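Local coordinates for protein putative L-alanine-DL-glutamate epimerase (Burkholderia xenovorans, PDB 3GO2) that probably acts as a magnesium-dependent racemase or epimerase of the mandelate racemase/muconate lactonizing enzyme family, its exact substrate being uncertain, at residues Y20-L25 with E354-A359; V32-F37 with G376-E381; P106-E109 with G113-R116. One frame throughout, in Å; residues are numbered along the deposited sequence. Where two conformers were deposited one is given.

Contact 1: Y20-L25 with E354-A359; sequences YHFVKL and ELFTHA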
ATOM      1  N   TYR A  20      25.270  35.014 -18.388  1.00 16.92           N
ATOM      2  CA  TYR A  20      24.102  35.364 -17.591  1.00 16.45           C
ATOM      3  C   TYR A  20      23.010  35.818 -18.526  1.00 16.27           C
ATOM      4  O   TYR A  20      23.295  36.396 -19.558  1.00 17.29           O
ATOM      5  CB  TYR A  20      24.385  36.522 -16.668  1.00 16.06           C
ATOM      6  CG  TYR A  20      25.336  36.280 -15.528  1.00 15.50           C
ATOM      7  CD1 TYR A  20      25.558  35.008 -14.984  1.00 15.22           C
ATOM      8  CD2 TYR A  20      25.955  37.360 -14.916  1.00 17.41           C
ATOM      9  CE1 TYR A  20      26.407  34.833 -13.925  1.00 14.76           C
ATOM     10  CE2 TYR A  20      26.792  37.179 -13.852  1.00 17.67           C
ATOM     11  CZ  TYR A  20      27.010  35.919 -13.358  1.00 16.16           C
ATOM     12  OH  TYR A  20      27.847  35.774 -12.271  1.00 16.83           O
ATOM     13  N   HIS A  21      21.759  35.584 -18.146  1.00 15.56           N
ATOM     14  CA  HIS A  21      20.621  36.071 -18.891  1.00 14.95           C
ATOM     15  C   HIS A  21      19.653  36.825 -17.987  1.00 14.78           C
ATOM     16  O   HIS A  21      19.529  36.511 -16.813  1.00 14.11           O
ATOM     17  CB  HIS A  21      19.850  34.910 -19.531  1.00 15.50           C
ATOM     18  CG  HIS A  21      20.673  34.061 -20.447  1.00 16.73           C
ATOM     19  ND1 HIS A  21      20.550  34.133 -21.819  1.00 20.88           N
ATOM     20  CD2 HIS A  21      21.582  33.089 -20.196  1.00 22.19           C
ATOM     21  CE1 HIS A  21      21.365  33.253 -22.377  1.00 21.51           C
ATOM     22  NE2 HIS A  21      22.006  32.611 -21.419  1.00 21.63           N
ATOM     23  N   PHE A  22      18.937  37.780 -18.570  1.00 14.15           N
ATOM     24  CA  PHE A  22      18.025  38.634 -17.816  1.00 13.84           C
ATOM     25  C   PHE A  22      16.756  38.866 -18.575  1.00 14.71           C
ATOM     26  O   PHE A  22      16.783  38.906 -19.812  1.00 14.41           O
ATOM     27  CB  PHE A  22      18.677  40.002 -17.509  1.00 14.60           C
ATOM     28  CG  PHE A  22      20.007  39.895 -16.876  1.00 14.20           C
ATOM     29  CD1 PHE A  22      20.122  39.687 -15.517  1.00 15.45           C
ATOM     30  CD2 PHE A  22      21.168  39.961 -17.628  1.00 14.44           C
ATOM     31  CE1 PHE A  22      21.378  39.544 -14.929  1.00 14.91           C
ATOM     32  CE2 PHE A  22      22.417  39.834 -17.038  1.00 15.42           C
ATOM     33  CZ  PHE A  22      22.520  39.613 -15.705  1.00 15.06           C
ATOM     34  N   VAL A  23      15.658  38.979 -17.828  1.00 13.34           N
ATOM     35  CA  VAL A  23      14.374  39.504 -18.331  1.00 13.66           C
ATOM     36  C   VAL A  23      14.224  40.941 -17.828  1.00 13.56           C
ATOM     37  O   VAL A  23      14.462  41.229 -16.658  1.00 14.73           O
ATOM     38  CB  VAL A  23      13.161  38.685 -17.869  1.00 13.72           C
ATOM     39  CG1 VAL A  23      11.834  39.320 -18.348  1.00 14.78           C
ATOM     40  CG2 VAL A  23      13.280  37.247 -18.388  1.00 14.55           C
ATOM     41  N   LYS A  24      13.834  41.821 -18.742  1.00 14.23           N
ATOM     42  CA  LYS A  24      13.590  43.236 -18.464  1.00 14.20           C
ATOM     43  C   LYS A  24      12.167  43.556 -18.868  1.00 13.89           C
ATOM     44  O   LYS A  24      11.820  43.491 -20.051  1.00 14.63           O
ATOM     45  CB  LYS A  24      14.543  44.114 -19.275  1.00 14.87           C
ATOM     46  CG  LYS A  24      14.351  45.576 -18.987  1.00 15.70           C
ATOM     47  CD  LYS A  24      15.157  46.447 -19.934  1.00 18.09           C
ATOM     48  CE  LYS A  24      15.122  47.868 -19.495  1.00 19.96           C
ATOM     49  NZ  LYS A  24      15.851  48.731 -20.505  1.00 21.75           N
ATOM     50  N   LEU A  25      11.336  43.886 -17.898  1.00 13.71           N
ATOM     51  CA  LEU A  25       9.918  44.117 -18.121  1.00 14.55           C
ATOM     52  C   LEU A  25       9.629  45.569 -17.786  1.00 14.91           C
ATOM     53  O   LEU A  25       9.978  46.037 -16.704  1.00 16.72           O
ATOM     54  CB  LEU A  25       9.108  43.179 -17.208  1.00 14.65           C
ATOM     55  CG  LEU A  25       7.590  43.236 -17.257  1.00 16.59           C
ATOM     56  CD1 LEU A  25       7.051  41.852 -16.800  1.00 18.68           C
ATOM     57  CD2 LEU A  25       6.995  44.400 -16.440  1.00 18.08           C
ATOM     58  N   GLU A 354      30.416  45.239 -11.464  1.00 19.77           N
ATOM     59  CA  GLU A 354      30.107  46.156 -12.570  0.50 19.50           C
ATOM     60  C   GLU A 354      28.708  45.923 -13.137  1.00 18.59           C
ATOM     61  O   GLU A 354      28.064  46.858 -13.594  1.00 17.79           O
ATOM     62  CB  GLU A 354      31.161  45.978 -13.698  0.50 20.11           C
ATOM     63  CG  GLU A 354      31.139  46.999 -14.849  0.50 22.13           C
ATOM     64  CD  GLU A 354      31.971  46.554 -16.079  0.50 25.06           C
ATOM     65  OE1 GLU A 354      32.806  45.628 -15.961  0.50 26.56           O
ATOM     66  OE2 GLU A 354      31.774  47.129 -17.180  0.50 26.30           O
ATOM     67  N   LEU A 355      28.261  44.664 -13.126  1.00 17.24           N
ATOM     68  CA  LEU A 355      27.035  44.274 -13.828  1.00 16.22           C
ATOM     69  C   LEU A 355      25.778  44.651 -13.085  1.00 16.19           C
ATOM     70  O   LEU A 355      24.704  44.656 -13.685  1.00 15.23           O
ATOM     71  CB  LEU A 355      27.011  42.757 -14.059  1.00 15.62           C
ATOM     72  CG  LEU A 355      28.107  42.213 -14.973  1.00 16.89           C
ATOM     73  CD1 LEU A 355      28.125  40.691 -14.909  1.00 18.60           C
ATOM     74  CD2 LEU A 355      27.912  42.702 -16.398  1.00 18.82           C
ATOM     75  N   PHE A 356      25.892  44.940 -11.787  1.00 16.93           N
ATOM     76  CA  PHE A 356      24.723  45.175 -10.963  1.00 16.33           C
ATOM     77  C   PHE A 356      24.862  46.436 -10.118  1.00 16.99           C
ATOM     78  O   PHE A 356      25.971  46.820  -9.729  1.00 18.32           O
ATOM     79  CB  PHE A 356      24.508  43.970 -10.026  1.00 16.49           C
ATOM     80  CG  PHE A 356      24.328  42.655 -10.759  1.00 15.06           C
ATOM     81  CD1 PHE A 356      23.097  42.325 -11.309  1.00 14.39           C
ATOM     82  CD2 PHE A 356      25.387  41.778 -10.937  1.00 15.72           C
ATOM     83  CE1 PHE A 356      22.918  41.126 -11.988  1.00 16.27           C
ATOM     84  CE2 PHE A 356      25.213  40.580 -11.598  1.00 14.70           C
ATOM     85  CZ  PHE A 356      23.969  40.267 -12.143  1.00 14.29           C
ATOM     86  N   THR A 357      23.736  47.050  -9.798  1.00 16.74           N
ATOM     87  CA  THR A 357      23.753  48.276  -9.006  1.00 17.01           C
ATOM     88  C   THR A 357      24.202  48.032  -7.563  1.00 18.26           C
ATOM     89  O   THR A 357      24.946  48.845  -6.993  1.00 18.57           O
ATOM     90  CB  THR A 357      22.400  48.982  -9.019  1.00 16.14           C
ATOM     91  OG1 THR A 357      21.384  48.073  -8.587  1.00 17.28           O
ATOM     92  CG2 THR A 357      22.048  49.551 -10.417  1.00 17.05           C
ATOM     93  N   HIS A 358      23.778  46.905  -6.985  1.00 17.97           N
ATOM     94  CA  HIS A 358      24.135  46.517  -5.608  1.00 18.18           C
ATOM     95  C   HIS A 358      24.634  45.092  -5.512  1.00 18.12           C
ATOM     96  O   HIS A 358      24.179  44.201  -6.233  1.00 18.06           O
ATOM     97  CB  HIS A 358      22.911  46.643  -4.686  1.00 18.46           C
ATOM     98  CG  HIS A 358      22.343  48.022  -4.646  1.00 20.40           C
ATOM     99  ND1 HIS A 358      22.911  49.034  -3.891  1.00 22.86           N
ATOM    100  CD2 HIS A 358      21.274  48.567  -5.271  1.00 20.42           C
ATOM    101  CE1 HIS A 358      22.204  50.140  -4.057  1.00 23.82           C
ATOM    102  NE2 HIS A 358      21.199  49.885  -4.876  1.00 22.24           N
ATOM    103  N   ALA A 359      25.573  44.879  -4.599  1.00 18.10           N
ATOM    104  CA  ALA A 359      26.134  43.571  -4.335  1.00 18.11           C
ATOM    105  C   ALA A 359      25.604  43.049  -3.004  1.00 18.12           C
ATOM    106  O   ALA A 359      25.401  43.812  -2.057  1.00 17.64           O
ATOM    107  CB  ALA A 359      27.684  43.668  -4.276  1.00 18.05           C
TER
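Phe22 and Phe356 meet rim to rim, and this pair is the tight part of the contact between the strand residues 20-25 and the chain of 354-359. Phe22 CE1 comes to 3.7 Å from Phe356 CE1. The ring centroids lie 5.9 Å apart with planes at 71°, and neither ring sits over the face of the other, so the two meet at a steep angle without stacking. Tyr20 supplies the second touch: its CE2 atom lies 3.9 Å from CD1 of Leu355, which approaches the edge of the phenol ring near its plane. The Leu355 CG atom is placed beside the backbone N (chi1 -64°), and from there the CD1 branch reaches the ring. Packing is looser between the two pairs, where Tyr20 CE2 and Phe356 CE2 are 4.4 Å apart. All four touching side chains are buried and no hydrogen bond joins the segments; the polar end of Tyr20 is satisfied by a bond from OH to Glu352 OE1. Away from this apolar patch the segments diverge: Glu354 and Thr357 are exposed and take no part, though Thr357 OG1 bonds to Asp378 N, and Lys24 is partly exposed. This aromatic and aliphatic seam joins the antiparallel sheet of the N-terminal capping domain to the C-terminal part of the chain that follows the barrel strands, an interdomain packing of the enolase-superfamily fold.

Contact 2: V32-F37 with G376-E381; sequences VGWSEF and GTDPVE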
ATOM      1  N   VAL A  32      10.653  49.415 -14.200  1.00 16.06           N
ATOM      2  CA  VAL A  32      11.337  48.293 -14.818  1.00 15.95           C
ATOM      3  C   VAL A  32      11.522  47.183 -13.793  1.00 15.04           C
ATOM      4  O   VAL A  32      12.123  47.407 -12.743  1.00 16.55           O
ATOM      5  CB  VAL A  32      12.695  48.684 -15.391  1.00 16.26           C
ATOM      6  CG1 VAL A  32      13.427  47.480 -15.948  1.00 16.63           C
ATOM      7  CG2 VAL A  32      12.517  49.781 -16.463  1.00 16.95           C
ATOM      8  N   GLY A  33      10.968  46.012 -14.104  1.00 14.94           N
ATOM      9  CA  GLY A  33      11.172  44.804 -13.314  1.00 13.99           C
ATOM     10  C   GLY A  33      12.194  43.912 -14.017  1.00 14.51           C
ATOM     11  O   GLY A  33      12.177  43.769 -15.248  1.00 14.90           O
ATOM     12  N   TRP A  34      13.066  43.307 -13.209  1.00 13.54           N
ATOM     13  CA  TRP A  34      14.140  42.456 -13.686  1.00 13.52           C
ATOM     14  C   TRP A  34      14.112  41.084 -13.047  1.00 13.64           C
ATOM     15  O   TRP A  34      13.742  40.930 -11.867  1.00 13.49           O
ATOM     16  CB  TRP A  34      15.487  43.051 -13.283  1.00 14.13           C
ATOM     17  CG  TRP A  34      15.907  44.313 -13.982  1.00 15.52           C
ATOM     18  CD1 TRP A  34      15.809  45.597 -13.503  1.00 14.21           C
ATOM     19  CD2 TRP A  34      16.548  44.407 -15.250  1.00 16.02           C
ATOM     20  NE1 TRP A  34      16.347  46.478 -14.403  1.00 16.87           N
ATOM     21  CE2 TRP A  34      16.800  45.770 -15.488  1.00 15.20           C
ATOM     22  CE3 TRP A  34      16.918  43.473 -16.218  1.00 15.65           C
ATOM     23  CZ2 TRP A  34      17.416  46.212 -16.644  1.00 17.32           C
ATOM     24  CZ3 TRP A  34      17.532  43.920 -17.371  1.00 17.54           C
ATOM     25  CH2 TRP A  34      17.777  45.278 -17.565  1.00 17.97           C
ATOM     26  N   SER A  35      14.501  40.092 -13.833  1.00 13.18           N
ATOM     27  CA  SER A  35      14.911  38.800 -13.270  1.00 13.31           C
ATOM     28  C   SER A  35      16.176  38.326 -13.945  1.00 13.35           C
ATOM     29  O   SER A  35      16.621  38.890 -14.952  1.00 12.73           O
ATOM     30  CB  SER A  35      13.795  37.757 -13.454  1.00 13.29           C
ATOM     31  OG  SER A  35      13.647  37.423 -14.827  1.00 14.18           O
ATOM     32  N   GLU A  36      16.765  37.286 -13.381  1.00 13.98           N
ATOM     33  CA  GLU A  36      17.927  36.633 -13.973  1.00 14.20           C
ATOM     34  C   GLU A  36      17.521  35.186 -14.204  1.00 14.54           C
ATOM     35  O   GLU A  36      16.763  34.645 -13.422  1.00 14.89           O
ATOM     36  CB  GLU A  36      19.167  36.774 -13.096  1.00 15.22           C
ATOM     37  CG  GLU A  36      20.406  36.084 -13.680  1.00 14.68           C
ATOM     38  CD  GLU A  36      21.650  36.246 -12.820  1.00 17.35           C
ATOM     39  OE1 GLU A  36      21.640  37.081 -11.914  1.00 15.47           O
ATOM     40  OE2 GLU A  36      22.648  35.519 -13.077  1.00 17.09           O
ATOM     41  N   PHE A  37      17.932  34.613 -15.327  1.00 14.50           N
ATOM     42  CA  PHE A  37      17.707  33.189 -15.629  1.00 14.62           C
ATOM     43  C   PHE A  37      18.971  32.579 -16.254  1.00 14.99           C
ATOM     44  O   PHE A  37      19.956  33.264 -16.478  1.00 14.25           O
ATOM     45  CB  PHE A  37      16.457  32.991 -16.502  1.00 14.81           C
ATOM     46  CG  PHE A  37      16.560  33.524 -17.909  1.00 14.57           C
ATOM     47  CD1 PHE A  37      16.894  32.685 -18.983  1.00 15.24           C
ATOM     48  CD2 PHE A  37      16.309  34.847 -18.171  1.00 13.96           C
ATOM     49  CE1 PHE A  37      16.932  33.174 -20.291  1.00 15.89           C
ATOM     50  CE2 PHE A  37      16.383  35.345 -19.469  1.00 15.21           C
ATOM     51  CZ  PHE A  37      16.715  34.510 -20.525  1.00 15.95           C
ATOM     52  N   GLY A 376      16.337  44.045  -4.865  1.00 14.82           N
ATOM     53  CA  GLY A 376      17.484  44.591  -4.129  1.00 15.03           C
ATOM     54  C   GLY A 376      18.704  44.917  -4.975  1.00 15.28           C
ATOM     55  O   GLY A 376      19.701  45.440  -4.473  1.00 16.68           O
ATOM     56  N   THR A 377      18.658  44.576  -6.266  1.00 15.55           N
ATOM     57  CA  THR A 377      19.726  44.959  -7.197  1.00 15.24           C
ATOM     58  C   THR A 377      19.158  44.958  -8.609  1.00 15.36           C
ATOM     59  O   THR A 377      18.197  44.246  -8.886  1.00 16.45           O
ATOM     60  CB  THR A 377      20.936  44.022  -7.048  1.00 15.17           C
ATOM     61  OG1 THR A 377      22.094  44.593  -7.667  1.00 16.27           O
ATOM     62  CG2 THR A 377      20.663  42.646  -7.700  1.00 14.23           C
ATOM     63  N   ASP A 378      19.723  45.789  -9.485  1.00 15.27           N
ATOM     64  CA  ASP A 378      19.322  45.886 -10.882  1.00 15.98           C
ATOM     65  C   ASP A 378      20.534  45.606 -11.757  1.00 15.97           C
ATOM     66  O   ASP A 378      21.633  46.087 -11.478  1.00 16.18           O
ATOM     67  CB  ASP A 378      18.836  47.299 -11.205  1.00 15.96           C
ATOM     68  CG  ASP A 378      17.549  47.655 -10.499  1.00 17.93           C
ATOM     69  OD1 ASP A 378      16.642  46.781 -10.411  1.00 16.12           O
ATOM     70  OD2 ASP A 378      17.434  48.828 -10.054  1.00 21.04           O
ATOM     71  N   PRO A 379      20.364  44.808 -12.807  1.00 15.72           N
ATOM     72  CA  PRO A 379      21.389  44.752 -13.842  1.00 16.18           C
ATOM     73  C   PRO A 379      21.590  46.130 -14.450  1.00 16.02           C
ATOM     74  O   PRO A 379      20.657  46.932 -14.499  1.00 16.83           O
ATOM     75  CB  PRO A 379      20.813  43.766 -14.877  1.00 15.80           C
ATOM     76  CG  PRO A 379      19.778  43.002 -14.110  1.00 15.14           C
ATOM     77  CD  PRO A 379      19.208  43.951 -13.128  1.00 16.26           C
ATOM     78  N   VAL A 380      22.812  46.388 -14.892  1.00 16.27           N
ATOM     79  CA  VAL A 380      23.191  47.673 -15.492  1.00 16.68           C
ATOM     80  C   VAL A 380      23.386  47.482 -16.995  1.00 16.78           C
ATOM     81  O   VAL A 380      24.293  46.776 -17.426  1.00 18.04           O
ATOM     82  CB  VAL A 380      24.456  48.228 -14.838  1.00 17.42           C
ATOM     83  CG1 VAL A 380      24.877  49.588 -15.493  1.00 16.67           C
ATOM     84  CG2 VAL A 380      24.225  48.389 -13.299  1.00 19.12           C
ATOM     85  N   GLU A 381      22.511  48.092 -17.795  1.00 18.06           N
ATOM     86  CA  GLU A 381      22.512  47.836 -19.228  1.00 18.31           C
ATOM     87  C   GLU A 381      23.816  48.154 -19.942  1.00 18.06           C
ATOM     88  O   GLU A 381      24.244  47.377 -20.791  1.00 17.79           O
ATOM     89  CB  GLU A 381      21.307  48.504 -19.895  1.00 19.22           C
ATOM     90  CG  GLU A 381      20.081  47.729 -19.503  1.00 20.51           C
ATOM     91  CD  GLU A 381      18.822  48.496 -19.583  1.00 24.52           C
ATOM     92  OE1 GLU A 381      18.102  48.220 -20.567  1.00 25.65           O
ATOM     93  OE2 GLU A 381      18.536  49.312 -18.649  1.00 25.65           O
TER
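Trp34, on the edge strand 32-37 of the three-stranded antiparallel sheet in the N-terminal capping domain, packs on the loop that leads into helix 381-386. Pro379 lies over one face of its indole. The CD atom of Pro379 is 3.5 Å from the centroid of the five-membered ring and 17° off the ring normal, the geometry of a CH-pi contact. The pyrrolidine continues along the indole, its CG reaching 3.6 Å from Trp34 CE3. On the opposite face of the indole sits Val32 CG1 from the same strand, 3.4 Å above the plane and offset toward the rim, so the ring is held between the two. Asp378 and Glu381 meet other parts of the indole. Asp378 OD1 approaches Trp34 CD1 obliquely at 3.4 Å, while its salt bridge is to Lys101 NZ of helix 82-103. Glu381 comes to the edge near the ring plane, its OE2 3.9 Å from Trp34 CZ2, and turns its carboxylate 83° from the indole; OE1 of the same group meets Lys24 NZ in what is probably a salt bridge, modelled too close for its length to be trusted. No hydrogen bond crosses between the segments. A capping-domain tryptophan clasped by proline and valine forms an interface between the N-terminal sheet and the C-terminal chain of this enolase-superfamily fold.

Contact 3: P106-E109 with G113-R116; sequences PCYE and GKLR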
ATOM      1  N   PRO A 106      10.203  46.179  -0.808  1.00 14.04           N
ATOM      2  CA  PRO A 106      11.051  45.046  -1.199  1.00 14.28           C
ATOM      3  C   PRO A 106      10.187  43.864  -1.572  1.00 14.23           C
ATOM      4  O   PRO A 106       9.075  43.733  -1.092  1.00 14.33           O
ATOM      5  CB  PRO A 106      11.823  44.699   0.081  1.00 14.34           C
ATOM      6  CG  PRO A 106      11.532  45.797   1.030  1.00 16.67           C
ATOM      7  CD  PRO A 106      10.305  46.478   0.635  1.00 14.56           C
ATOM      8  N   CYS A 107      10.705  42.959  -2.380  1.00 13.68           N
ATOM      9  CA  CYS A 107       9.864  41.844  -2.828  1.00 14.16           C
ATOM     10  C   CYS A 107       9.344  40.961  -1.696  1.00 14.05           C
ATOM     11  O   CYS A 107       8.227  40.447  -1.799  1.00 14.16           O
ATOM     12  CB  CYS A 107      10.573  41.004  -3.865  1.00 13.73           C
ATOM     13  SG  CYS A 107      10.431  41.725  -5.534  1.00 15.43           S
ATOM     14  N   TYR A 108      10.100  40.794  -0.602  1.00 14.12           N
ATOM     15  CA  TYR A 108       9.570  39.983   0.510  1.00 14.51           C
ATOM     16  C   TYR A 108       8.254  40.514   1.092  1.00 14.35           C
ATOM     17  O   TYR A 108       7.506  39.773   1.713  1.00 13.43           O
ATOM     18  CB  TYR A 108      10.620  39.763   1.599  1.00 13.78           C
ATOM     19  CG  TYR A 108      11.132  41.015   2.300  1.00 13.26           C
ATOM     20  CD1 TYR A 108      10.332  41.761   3.147  1.00 15.49           C
ATOM     21  CD2 TYR A 108      12.463  41.407   2.157  1.00 14.25           C
ATOM     22  CE1 TYR A 108      10.837  42.885   3.795  1.00 16.37           C
ATOM     23  CE2 TYR A 108      12.970  42.512   2.797  1.00 14.89           C
ATOM     24  CZ  TYR A 108      12.172  43.243   3.621  1.00 15.22           C
ATOM     25  OH  TYR A 108      12.705  44.349   4.256  1.00 16.79           O
ATOM     26  N   GLU A 109       7.949  41.798   0.885  1.00 15.23           N
ATOM     27  CA  GLU A 109       6.682  42.388   1.321  0.50 15.47           C
ATOM     28  C   GLU A 109       5.489  41.815   0.543  1.00 15.44           C
ATOM     29  O   GLU A 109       4.356  41.915   0.987  1.00 16.32           O
ATOM     30  CB  GLU A 109       6.729  43.914   1.158  0.50 15.83           C
ATOM     31  CG  GLU A 109       5.898  44.677   2.167  0.50 16.37           C
ATOM     32  CD  GLU A 109       6.368  44.413   3.579  0.50 19.03           C
ATOM     33  OE1 GLU A 109       6.052  43.325   4.111  0.50 13.97           O
ATOM     34  OE2 GLU A 109       7.087  45.280   4.142  0.50 22.43           O
ATOM     35  N   GLY A 113       5.678  39.133   4.013  1.00 15.13           N
ATOM     36  CA  GLY A 113       6.557  39.887   4.880  1.00 15.53           C
ATOM     37  C   GLY A 113       7.741  39.054   5.285  1.00 15.93           C
ATOM     38  O   GLY A 113       7.721  37.821   5.156  1.00 16.74           O
ATOM     39  N   LYS A 114       8.797  39.705   5.752  1.00 16.11           N
ATOM     40  CA  LYS A 114       9.966  38.952   6.206  1.00 16.65           C
ATOM     41  C   LYS A 114       9.698  38.364   7.601  1.00 16.62           C
ATOM     42  O   LYS A 114       8.842  38.860   8.365  1.00 17.64           O
ATOM     43  CB  LYS A 114      11.228  39.816   6.201  1.00 17.36           C
ATOM     44  CG  LYS A 114      11.235  40.991   7.158  1.00 18.84           C
ATOM     45  CD  LYS A 114      12.623  41.676   7.128  1.00 21.17           C
ATOM     46  CE  LYS A 114      12.581  43.018   7.840  1.00 23.47           C
ATOM     47  NZ  LYS A 114      12.265  42.820   9.275  1.00 25.99           N
ATOM     48  N   LEU A 115      10.378  37.281   7.933  1.00 16.29           N
ATOM     49  CA  LEU A 115      10.336  36.795   9.300  1.00 16.96           C
ATOM     50  C   LEU A 115      11.750  36.581   9.844  1.00 17.07           C
ATOM     51  O   LEU A 115      11.916  36.110  10.951  1.00 16.87           O
ATOM     52  CB  LEU A 115       9.389  35.580   9.462  1.00 18.37           C
ATOM     53  CG  LEU A 115       9.539  34.411   8.504  1.00 17.80           C
ATOM     54  CD1 LEU A 115      10.924  33.758   8.655  1.00 20.41           C
ATOM     55  CD2 LEU A 115       8.450  33.369   8.771  1.00 21.16           C
ATOM     56  N   ARG A 116      12.757  36.960   9.061  1.00 16.75           N
ATOM     57  CA  ARG A 116      14.144  37.111   9.545  1.00 17.61           C
ATOM     58  C   ARG A 116      14.841  38.182   8.702  1.00 18.38           C
ATOM     59  O   ARG A 116      14.415  38.434   7.557  1.00 18.42           O
ATOM     60  CB  ARG A 116      14.898  35.769   9.492  1.00 17.38           C
ATOM     61  CG  ARG A 116      14.961  35.159   8.081  1.00 17.31           C
ATOM     62  CD  ARG A 116      15.667  33.788   8.042  1.00 16.35           C
ATOM     63  NE  ARG A 116      14.897  32.752   8.723  1.00 15.50           N
ATOM     64  CZ  ARG A 116      13.926  32.044   8.161  1.00 15.21           C
ATOM     65  NH1 ARG A 116      13.546  32.290   6.905  1.00 15.42           N
ATOM     66  NH2 ARG A 116      13.304  31.100   8.872  1.00 14.44           N
TER
HETATM   67  O   HOH W   1       8.017  42.530   5.915  1.00 20.34           O
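Tyr108 O accepts a weak backbone hydrogen bond from Gly113 N, 3.0 Å long but bent to 130° at the hydrogen, which draws together the two arms of the connection between helix 82-103 and strand 118-123. This link, in a protein of the mandelate racemase/muconate lactonizing enzyme family, leads from the last long helix of the N-terminal capping domain to strand 118-123, which runs parallel to strand 342-344 in a mixed sheet. On the 106-109 side a tight turn is closed by Glu109 N bonding to Pro106 O at 3.0 Å. Gly113 takes a positive phi of 81°, in a backbone region open chiefly to glycine. In one of its two modelled conformers Glu109 pairs through OE1 with Lys99 of the second subunit, and there the same OE1 accepts from a water at 2.8 Å, which in turn takes the Lys114 N-H at 2.9 Å. Across the contact the side chains of Tyr108 and Lys114 run alongside each other in the same direction. Both place CG between the backbone N and the carbonyl carbon, which lets them run side by side. Lys114 CB lies over one face of the phenol ring, 4.0 Å from its centroid and 21° off the normal, a CH-pi contact. Pro106 CB rests on the opposite face, so the ring is sandwiched. The lysine amine goes on to salt bridges with Asp117 and with Glu64 of the second subunit. On the way its methylenes follow the ring outward until Lys114 CE is 3.8 Å from Tyr108 OH.

Contacts 1 and 2 form one continuous interface: their centres are 4 Å apart, the strands 19-27 and 32-37 are neighbours in one sheet, and their segments alternate along the chain. Val23 O of contact 1 packs 3.4 Å from Trp34 CE3 of contact 2, and Thr377 OG1 probably hydrogen-bonds to His358 O. Contact 3, centred about 21 Å from contact 1 and 18 Å from contact 2, meets two other subunits; nearest atoms of contacts 2 and 3 are about 6 Å apart, without touching. None supplies a magnesium ligand. Tyr20's side chain lies about 11 Å from that of His125, which binds 2-oxoglutarate in a crystal structure of this protein, though none is bound to this chain here; contacts 2 and 3 lie away from the annotated sites.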